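Local coordinates for protein Fe(2+) transporter FeoB (Legionella pneumophila, PDB 3IBY) that probably transports ferrous iron across the bacterial inner membrane in a GTP-driven uptake system, this chain being the cytosolic portion that carries the G domain, at residues Asn19-Ala24 and Ala156-Leu161; Thr40-Phe43 and His48-Glu51; Arg205-Gly210 and Ala218-Leu223. All blocks are in the same frame, centred on the assembly; numbering follows the deposited sequence.

Interaction 1: residues Asn19-Ala24 and Ala156-Leu161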
loop_
_atom_site.group_PDB
_atom_site.type_symbol
_atom_site.label_atom_id
_atom_site.label_comp_id
_atom_site.label_asym_id
_atom_site.label_seq_id
_atom_site.Cartn_x
_atom_site.Cartn_y
_atom_site.Cartn_z
ATOM N N ASN A 19 -6.987 -16.696 1.845
ATOM C CA ASN A 19 -7.713 -17.954 2.040
ATOM C C ASN A 19 -8.502 -17.937 3.365
ATOM O O ASN A 19 -9.622 -18.457 3.469
ATOM C CB ASN A 19 -6.772 -19.143 2.044
ATOM C CG ASN A 19 -6.134 -19.410 0.705
ATOM O OD1 ASN A 19 -6.656 -19.074 -0.344
ATOM N ND2 ASN A 19 -4.971 -20.034 0.748
ATOM N N ALA A 20 -7.886 -17.334 4.366
ATOM C CA ALA A 20 -8.446 -17.271 5.661
ATOM C C ALA A 20 -9.760 -16.460 5.591
ATOM O O ALA A 20 -10.780 -16.850 6.176
ATOM C CB ALA A 20 -7.453 -16.635 6.586
ATOM N N LEU A 21 -9.751 -15.358 4.845
ATOM C CA LEU A 21 -10.931 -14.492 4.749
ATOM C C LEU A 21 -12.027 -15.105 3.882
ATOM O O LEU A 21 -13.174 -15.086 4.244
ATOM C CB LEU A 21 -10.519 -13.158 4.160
ATOM C CG LEU A 21 -9.650 -12.221 5.013
ATOM C CD1 LEU A 21 -9.220 -11.108 4.132
ATOM C CD2 LEU A 21 -10.381 -11.635 6.142
ATOM N N THR A 22 -11.666 -15.699 2.755
ATOM C CA THR A 22 -12.651 -16.074 1.738
ATOM C C THR A 22 -13.056 -17.551 1.741
ATOM O O THR A 22 -14.082 -17.893 1.219
ATOM C CB THR A 22 -12.097 -15.713 0.381
ATOM O OG1 THR A 22 -11.030 -16.607 0.055
ATOM C CG2 THR A 22 -11.534 -14.311 0.443
ATOM N N ASN A 23 -12.230 -18.413 2.308
ATOM C CA ASN A 23 -12.479 -19.835 2.385
ATOM C C ASN A 23 -12.732 -20.474 1.045
ATOM O O ASN A 23 -11.880 -20.357 0.194
ATOM C CB ASN A 23 -13.561 -20.090 3.391
ATOM C CG ASN A 23 -13.245 -19.471 4.779
ATOM O OD1 ASN A 23 -14.033 -18.669 5.305
ATOM N ND2 ASN A 23 -12.092 -19.841 5.358
ATOM N N ALA A 24 -13.854 -21.161 0.817
ATOM C CA ALA A 24 -14.087 -21.790 -0.493
ATOM C C ALA A 24 -14.746 -20.792 -1.437
ATOM O O ALA A 24 -14.912 -21.049 -2.641
ATOM C CB ALA A 24 -14.942 -23.017 -0.350
ATOM N N ALA A 156 -10.851 -9.925 14.345
ATOM C CA ALA A 156 -10.614 -8.525 14.659
ATOM C C ALA A 156 -10.315 -7.697 13.406
ATOM O O ALA A 156 -10.700 -6.536 13.305
ATOM C CB ALA A 156 -9.458 -8.422 15.646
ATOM N N LEU A 157 -9.581 -8.301 12.469
ATOM C CA LEU A 157 -9.297 -7.694 11.149
ATOM C C LEU A 157 -10.595 -7.562 10.360
ATOM O O LEU A 157 -10.794 -6.585 9.664
ATOM C CB LEU A 157 -8.328 -8.546 10.369
ATOM C CG LEU A 157 -8.039 -8.056 8.972
ATOM C CD1 LEU A 157 -7.096 -6.890 9.047
ATOM C CD2 LEU A 157 -7.457 -9.179 8.103
ATOM N N GLN A 158 -11.468 -8.555 10.499
ATOM C CA GLN A 158 -12.796 -8.504 9.911
ATOM C C GLN A 158 -13.515 -7.347 10.540
ATOM O O GLN A 158 -14.027 -6.517 9.860
ATOM C CB GLN A 158 -13.554 -9.804 10.160
ATOM C CG GLN A 158 -13.147 -11.007 9.264
ATOM C CD GLN A 158 -13.746 -12.341 9.780
ATOM O OE1 GLN A 158 -14.294 -12.392 10.874
ATOM N NE2 GLN A 158 -13.647 -13.397 8.991
ATOM N N GLN A 159 -13.543 -7.296 11.856
ATOM C CA GLN A 159 -14.258 -6.232 12.550
ATOM C C GLN A 159 -13.758 -4.855 12.087
ATOM O O GLN A 159 -14.535 -4.015 11.651
ATOM C CB GLN A 159 -14.109 -6.386 14.055
ATOM C CG GLN A 159 -15.404 -6.190 14.791
ATOM C CD GLN A 159 -16.453 -7.188 14.356
ATOM O OE1 GLN A 159 -16.138 -8.361 14.120
ATOM N NE2 GLN A 159 -17.696 -6.725 14.205
ATOM N N SER A 160 -12.446 -4.658 12.119
ATOM C CA SER A 160 -11.839 -3.430 11.645
ATOM C C SER A 160 -12.190 -3.076 10.179
ATOM O O SER A 160 -12.122 -1.901 9.798
ATOM C CB SER A 160 -10.332 -3.569 11.780
ATOM O OG SER A 160 -9.695 -2.331 11.652
ATOM N N LEU A 161 -12.567 -4.056 9.360
ATOM C CA LEU A 161 -13.038 -3.774 8.005
ATOM C C LEU A 161 -14.293 -2.969 7.916
ATOM O O LEU A 161 -14.416 -2.139 7.044
ATOM C CB LEU A 161 -13.336 -5.039 7.263
ATOM C CG LEU A 161 -12.130 -5.614 6.591
ATOM C CD1 LEU A 161 -12.674 -6.703 5.719
ATOM C CD2 LEU A 161 -11.388 -4.544 5.796
#
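L21 and the pair L157 and Q158 bring two helices of the G domain together through a single methyl group. CD2 of L21 is that methyl, and it touches two neighbours, L157 CD2 at 4.3 Å and Q158 CG at 4.2 Å, in directions roughly at right angles to each other. The CB of L21 does not aim at helix 154-162. With CG anti to the carbonyl carbon (chi1 -70°) and chi2 extended, the branch nevertheless swings across, leaving CD1 on the far side of the fork. L157, on helix 154-162, points its CB toward the 19-24 segment, and of its two methyls CD2 makes the touch. Q158 lies alongside and offers only the aliphatic middle of its chain, while the amide is carried past L21. This division suits a glutamine at a partly exposed position, whereas leucines suit the buried interior. The distances are those of a light hydrophobic touch, and the CA atoms of L21 and Q158 stay 8.1 Å apart. Strand 37-45 supplies much of what lies between: F43 packs on L21, Q158 and L161. L21 also rests on I52 of strand 48-54, while L157 sits on V114 and A116 of strand 113-118 and on I144 of strand 143-145. Both helices thus cover the same face of the central sheet.

Interaction 2: residues Thr40-Phe43 and His48-Glu51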
loop_
_atom_site.group_PDB
_atom_site.type_symbol
_atom_site.label_atom_id
_atom_site.label_comp_id
_atom_site.label_asym_id
_atom_site.label_seq_id
_atom_site.Cartn_x
_atom_site.Cartn_y
_atom_site.Cartn_z
ATOM N N THR A 40 -10.291 -13.631 -6.913
ATOM C CA THR A 40 -11.287 -12.790 -6.265
ATOM C C THR A 40 -12.044 -13.681 -5.298
ATOM O O THR A 40 -12.145 -14.872 -5.506
ATOM C CB THR A 40 -12.241 -12.138 -7.284
ATOM O OG1 THR A 40 -12.825 -13.167 -8.113
ATOM C CG2 THR A 40 -11.499 -11.061 -8.172
ATOM N N GLY A 41 -12.526 -13.105 -4.211
ATOM C CA GLY A 41 -13.432 -13.804 -3.318
ATOM C C GLY A 41 -14.295 -12.886 -2.433
ATOM O O GLY A 41 -14.260 -11.666 -2.534
ATOM N N GLU A 42 -15.090 -13.487 -1.560
ATOM C CA GLU A 42 -15.978 -12.701 -0.739
ATOM C C GLU A 42 -16.329 -13.409 0.584
ATOM O O GLU A 42 -16.208 -14.630 0.710
ATOM C CB GLU A 42 -17.215 -12.269 -1.551
ATOM C CG GLU A 42 -18.010 -13.419 -2.270
ATOM C CD GLU A 42 -17.283 -13.984 -3.467
ATOM O OE1 GLU A 42 -16.713 -13.168 -4.216
ATOM O OE2 GLU A 42 -17.249 -15.231 -3.650
ATOM N N PHE A 43 -16.689 -12.630 1.593
ATOM C CA PHE A 43 -17.213 -13.215 2.792
ATOM C C PHE A 43 -18.331 -12.361 3.349
ATOM O O PHE A 43 -18.401 -11.176 3.087
ATOM C CB PHE A 43 -16.096 -13.472 3.812
ATOM C CG PHE A 43 -15.365 -12.243 4.258
ATOM C CD1 PHE A 43 -14.348 -11.709 3.494
ATOM C CD2 PHE A 43 -15.683 -11.625 5.452
ATOM C CE1 PHE A 43 -13.674 -10.578 3.901
ATOM C CE2 PHE A 43 -14.992 -10.497 5.896
ATOM C CZ PHE A 43 -13.984 -9.965 5.115
ATOM N N HIS A 48 -23.549 -7.641 6.146
ATOM C CA HIS A 48 -22.542 -7.080 5.227
ATOM C C HIS A 48 -21.743 -8.050 4.324
ATOM O O HIS A 48 -21.017 -8.902 4.815
ATOM C CB HIS A 48 -21.514 -6.305 6.040
ATOM C CG HIS A 48 -22.088 -5.115 6.738
ATOM N ND1 HIS A 48 -22.511 -5.156 8.052
ATOM C CD2 HIS A 48 -22.335 -3.859 6.297
ATOM C CE1 HIS A 48 -22.992 -3.973 8.392
ATOM N NE2 HIS A 48 -22.898 -3.169 7.346
ATOM N N LEU A 49 -21.826 -7.868 3.010
ATOM C CA LEU A 49 -20.974 -8.610 2.081
ATOM C C LEU A 49 -19.625 -7.889 1.908
ATOM O O LEU A 49 -19.566 -6.670 1.810
ATOM C CB LEU A 49 -21.672 -8.746 0.733
ATOM C CG LEU A 49 -20.896 -9.386 -0.410
ATOM C CD1 LEU A 49 -20.832 -10.903 -0.244
ATOM C CD2 LEU A 49 -21.540 -9.046 -1.754
ATOM N N ILE A 50 -18.530 -8.648 1.879
ATOM C CA ILE A 50 -17.230 -8.065 1.619
ATOM C C ILE A 50 -16.595 -8.775 0.465
ATOM O O ILE A 50 -16.359 -9.987 0.530
ATOM C CB ILE A 50 -16.284 -8.069 2.869
ATOM C CG1 ILE A 50 -16.678 -6.965 3.862
ATOM C CG2 ILE A 50 -14.913 -7.747 2.445
ATOM C CD1 ILE A 50 -17.404 -7.420 5.046
ATOM N N GLU A 51 -16.300 -8.018 -0.594
ATOM C CA GLU A 51 -15.659 -8.604 -1.755
ATOM C C GLU A 51 -14.206 -8.225 -1.666
ATOM O O GLU A 51 -13.882 -7.158 -1.151
ATOM C CB GLU A 51 -16.252 -8.079 -3.054
ATOM C CG GLU A 51 -17.751 -7.929 -3.051
ATOM C CD GLU A 51 -18.277 -7.368 -4.358
ATOM O OE1 GLU A 51 -18.155 -6.111 -4.547
ATOM O OE2 GLU A 51 -18.822 -8.186 -5.166
#
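The F43 ring carries I50 over one of its faces. I50 CB stands 3.9 Å from the ring centroid and 18° off the normal, displaced toward the rim, a CH-pi contact. From there the branches of the isoleucine spread toward different parts of the ring: CG2 is 3.4 Å from F43 CE1, and CD1 lies 4.0 Å from F43 CE2. L161 of helix 154-162 meets the ring at its CZ edge. On the side away from I50, L21 lies over the face toward the rim, and Q158 packs just beyond it. Having CG between the backbone N and the carbonyl carbon (chi1 61°) turns the ring across the strands to I50.

The backbones form an antiparallel beta hairpin of strands 37-45 and 48-54. F43 and I50 are a hydrogen-bonded pair, joined both ways: F43 N gives to I50 O at 2.9 Å, and I50 N gives to F43 O at 2.8 Å, the latter nearly in line with its C=O (167°). E42 and E51 form the next, non-hydrogen-bonded pair, where E42 CA adds a CA-H...O contact to I50 O at 3.0 Å. I50 O thus receives both an amide and a weaker CH donor, and G41 O takes a longer CA-H...O contact from E51 CA.

On the face bearing E42 and E51, L49 CD1 reaches E42 CB at 4.1 Å, apolar carbon against the glutamate's stem. The chemistry is accordingly split: branched and aromatic carbon on the side facing the helix, carboxylates on the other. There E42 OE1 and E51 OE2 are 5.5 Å apart, and the salt bridge of E42 OE1 to R27 of strand 26-30 probably eases whatever repulsion there is.

Interaction 3: residues Arg205-Gly210 and Ala218-Leu223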
loop_
_atom_site.group_PDB
_atom_site.type_symbol
_atom_site.label_atom_id
_atom_site.label_comp_id
_atom_site.label_asym_id
_atom_site.label_seq_id
_atom_site.Cartn_x
_atom_site.Cartn_y
_atom_site.Cartn_z
ATOM N N ARG A 205 3.886 11.963 -6.988
ATOM C CA ARG A 205 4.920 11.146 -6.350
ATOM C C ARG A 205 5.372 10.038 -7.268
ATOM O O ARG A 205 6.557 9.778 -7.383
ATOM C CB ARG A 205 4.430 10.569 -5.029
ATOM C CG ARG A 205 4.613 11.507 -3.813
ATOM C CD ARG A 205 3.838 12.770 -3.975
ATOM N NE ARG A 205 4.142 13.748 -2.954
ATOM C CZ ARG A 205 3.810 15.034 -3.046
ATOM N NH1 ARG A 205 3.162 15.507 -4.114
ATOM N NH2 ARG A 205 4.107 15.856 -2.062
ATOM N N ARG A 206 4.442 9.408 -7.962
ATOM C CA ARG A 206 4.820 8.348 -8.877
ATOM C C ARG A 206 5.686 8.862 -10.039
ATOM O O ARG A 206 6.725 8.267 -10.395
ATOM C CB ARG A 206 3.561 7.617 -9.365
ATOM C CG ARG A 206 3.130 6.409 -8.513
ATOM C CD ARG A 206 3.916 6.261 -7.199
ATOM N NE ARG A 206 3.065 6.530 -6.050
ATOM C CZ ARG A 206 3.483 6.840 -4.836
ATOM N NH1 ARG A 206 4.766 6.997 -4.528
ATOM N NH2 ARG A 206 2.576 7.011 -3.903
ATOM N N LEU A 207 5.245 9.957 -10.633
ATOM C CA LEU A 207 6.039 10.622 -11.660
ATOM C C LEU A 207 7.438 10.917 -11.125
ATOM O O LEU A 207 8.439 10.591 -11.759
ATOM C CB LEU A 207 5.354 11.920 -12.077
ATOM C CG LEU A 207 4.532 11.914 -13.354
ATOM C CD1 LEU A 207 4.126 10.479 -13.709
ATOM C CD2 LEU A 207 3.334 12.881 -13.228
ATOM N N ALA A 208 7.484 11.516 -9.939
ATOM C CA ALA A 208 8.736 11.846 -9.260
ATOM C C ALA A 208 9.622 10.638 -9.139
ATOM O O ALA A 208 10.832 10.742 -9.185
ATOM C CB ALA A 208 8.452 12.406 -7.886
ATOM N N GLU A 209 9.022 9.475 -8.989
ATOM C CA GLU A 209 9.806 8.266 -8.857
ATOM C C GLU A 209 10.197 7.710 -10.184
ATOM O O GLU A 209 11.059 6.820 -10.250
ATOM C CB GLU A 209 9.041 7.244 -8.059
ATOM C CG GLU A 209 8.865 7.710 -6.585
ATOM C CD GLU A 209 7.854 6.887 -5.817
ATOM O OE1 GLU A 209 7.586 5.736 -6.225
ATOM O OE2 GLU A 209 7.346 7.413 -4.802
ATOM N N GLY A 210 9.595 8.253 -11.242
ATOM C CA GLY A 210 9.893 7.835 -12.595
ATOM C C GLY A 210 8.901 6.802 -13.112
ATOM O O GLY A 210 9.281 5.917 -13.890
ATOM N N ALA A 218 1.959 9.326 -23.274
ATOM C CA ALA A 218 2.138 10.467 -24.176
ATOM C C ALA A 218 2.334 11.773 -23.397
ATOM O O ALA A 218 3.247 12.552 -23.686
ATOM C CB ALA A 218 0.937 10.590 -25.123
ATOM N N PHE A 219 1.439 12.006 -22.434
ATOM C CA PHE A 219 1.483 13.159 -21.499
ATOM C C PHE A 219 2.445 12.854 -20.317
ATOM O O PHE A 219 3.144 13.743 -19.790
ATOM C CB PHE A 219 0.041 13.476 -21.002
ATOM C CG PHE A 219 -0.025 14.379 -19.785
ATOM C CD1 PHE A 219 0.276 15.731 -19.878
ATOM C CD2 PHE A 219 -0.409 13.876 -18.545
ATOM C CE1 PHE A 219 0.215 16.569 -18.739
ATOM C CE2 PHE A 219 -0.472 14.708 -17.397
ATOM C CZ PHE A 219 -0.160 16.049 -17.499
ATOM N N THR A 220 2.437 11.581 -19.913
ATOM C CA THR A 220 3.332 11.043 -18.882
ATOM C C THR A 220 4.804 11.054 -19.360
ATOM O O THR A 220 5.714 11.166 -18.543
ATOM C CB THR A 220 2.870 9.583 -18.442
ATOM O OG1 THR A 220 1.495 9.621 -18.018
ATOM C CG2 THR A 220 3.769 8.965 -17.288
ATOM N N GLU A 221 5.045 10.960 -20.670
ATOM C CA GLU A 221 6.420 10.913 -21.148
ATOM C C GLU A 221 7.025 12.307 -21.261
ATOM O O GLU A 221 8.232 12.478 -21.116
ATOM C CB GLU A 221 6.505 10.123 -22.445
ATOM C CG GLU A 221 6.395 8.623 -22.196
ATOM C CD GLU A 221 5.676 7.887 -23.307
ATOM O OE1 GLU A 221 5.778 8.337 -24.479
ATOM O OE2 GLU A 221 5.006 6.861 -23.001
ATOM N N SER A 222 6.174 13.299 -21.487
ATOM C CA SER A 222 6.616 14.686 -21.551
ATOM C C SER A 222 7.017 15.152 -20.162
ATOM O O SER A 222 8.141 15.574 -19.954
ATOM C CB SER A 222 5.541 15.597 -22.191
ATOM O OG SER A 222 4.228 15.193 -21.824
ATOM N N LEU A 223 6.121 15.039 -19.198
ATOM C CA LEU A 223 6.503 15.351 -17.822
ATOM C C LEU A 223 7.813 14.669 -17.341
ATOM O O LEU A 223 8.639 15.311 -16.704
ATOM C CB LEU A 223 5.367 15.020 -16.857
ATOM C CG LEU A 223 4.182 15.977 -16.799
ATOM C CD1 LEU A 223 3.485 15.794 -15.458
ATOM C CD2 LEU A 223 4.600 17.430 -16.990
#
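L207 reaches across to T220 and L223 just before helix 197-209 ends in a Schellman motif at G210, whose positive phi suits glycine and whose N bonds back to L207 O at 2.7 Å. The contact belongs to the helical part of the cytosolic fragment, probably its GDI domain. The CB of L207 points toward helix 219-229. At CG the chain forks, and each methyl finds its own partner: CD1 meets T220 CG2 at 3.9 Å, CD2 meets L223 CD1 at 3.7 Å. T220 and L223 are three residues apart, hence neighbours on one side of their helix, and the leucine fork spans both. With OG1 beside the backbone N (chi1 -55°), T220 has its CG2 anti to that N, and the methyl, not OG1, faces L207. L223 continues inward to L186 and Q189 of helix 177-193, as befits a buried leucine.

Away from this apolar joint, R206 NH1 makes a salt bridge to E209 OE2, though its hydrogen-bond angle is poor, and R206 NH2 pairs with E108. In the first turn of helix 219-229, S222 OG donates to F219 O at 2.7 Å, approaching from above the carbonyl plane.

Overall arrangement
Interactions 1 and 2 are two layers of one core, their centres 9 Å apart. F43 joins them: its CZ is 3.6 Å from L161 CD1, its CE2 is 3.9 Å from Q158 CG, and its CB is 3.4 Å from L21 O. The hairpin of interaction 2 falls, in sequence, between the helices of interaction 1. The predicted GTP site lies nearby, with the side chains of L157 and A148 about 8 Å apart. Interaction 3 belongs to the helical part of the fragment, probably the GDI domain, away from that site; its centre is about 37 Å from that of interaction 1 and 35 Å from that of interaction 2, and it touches neither.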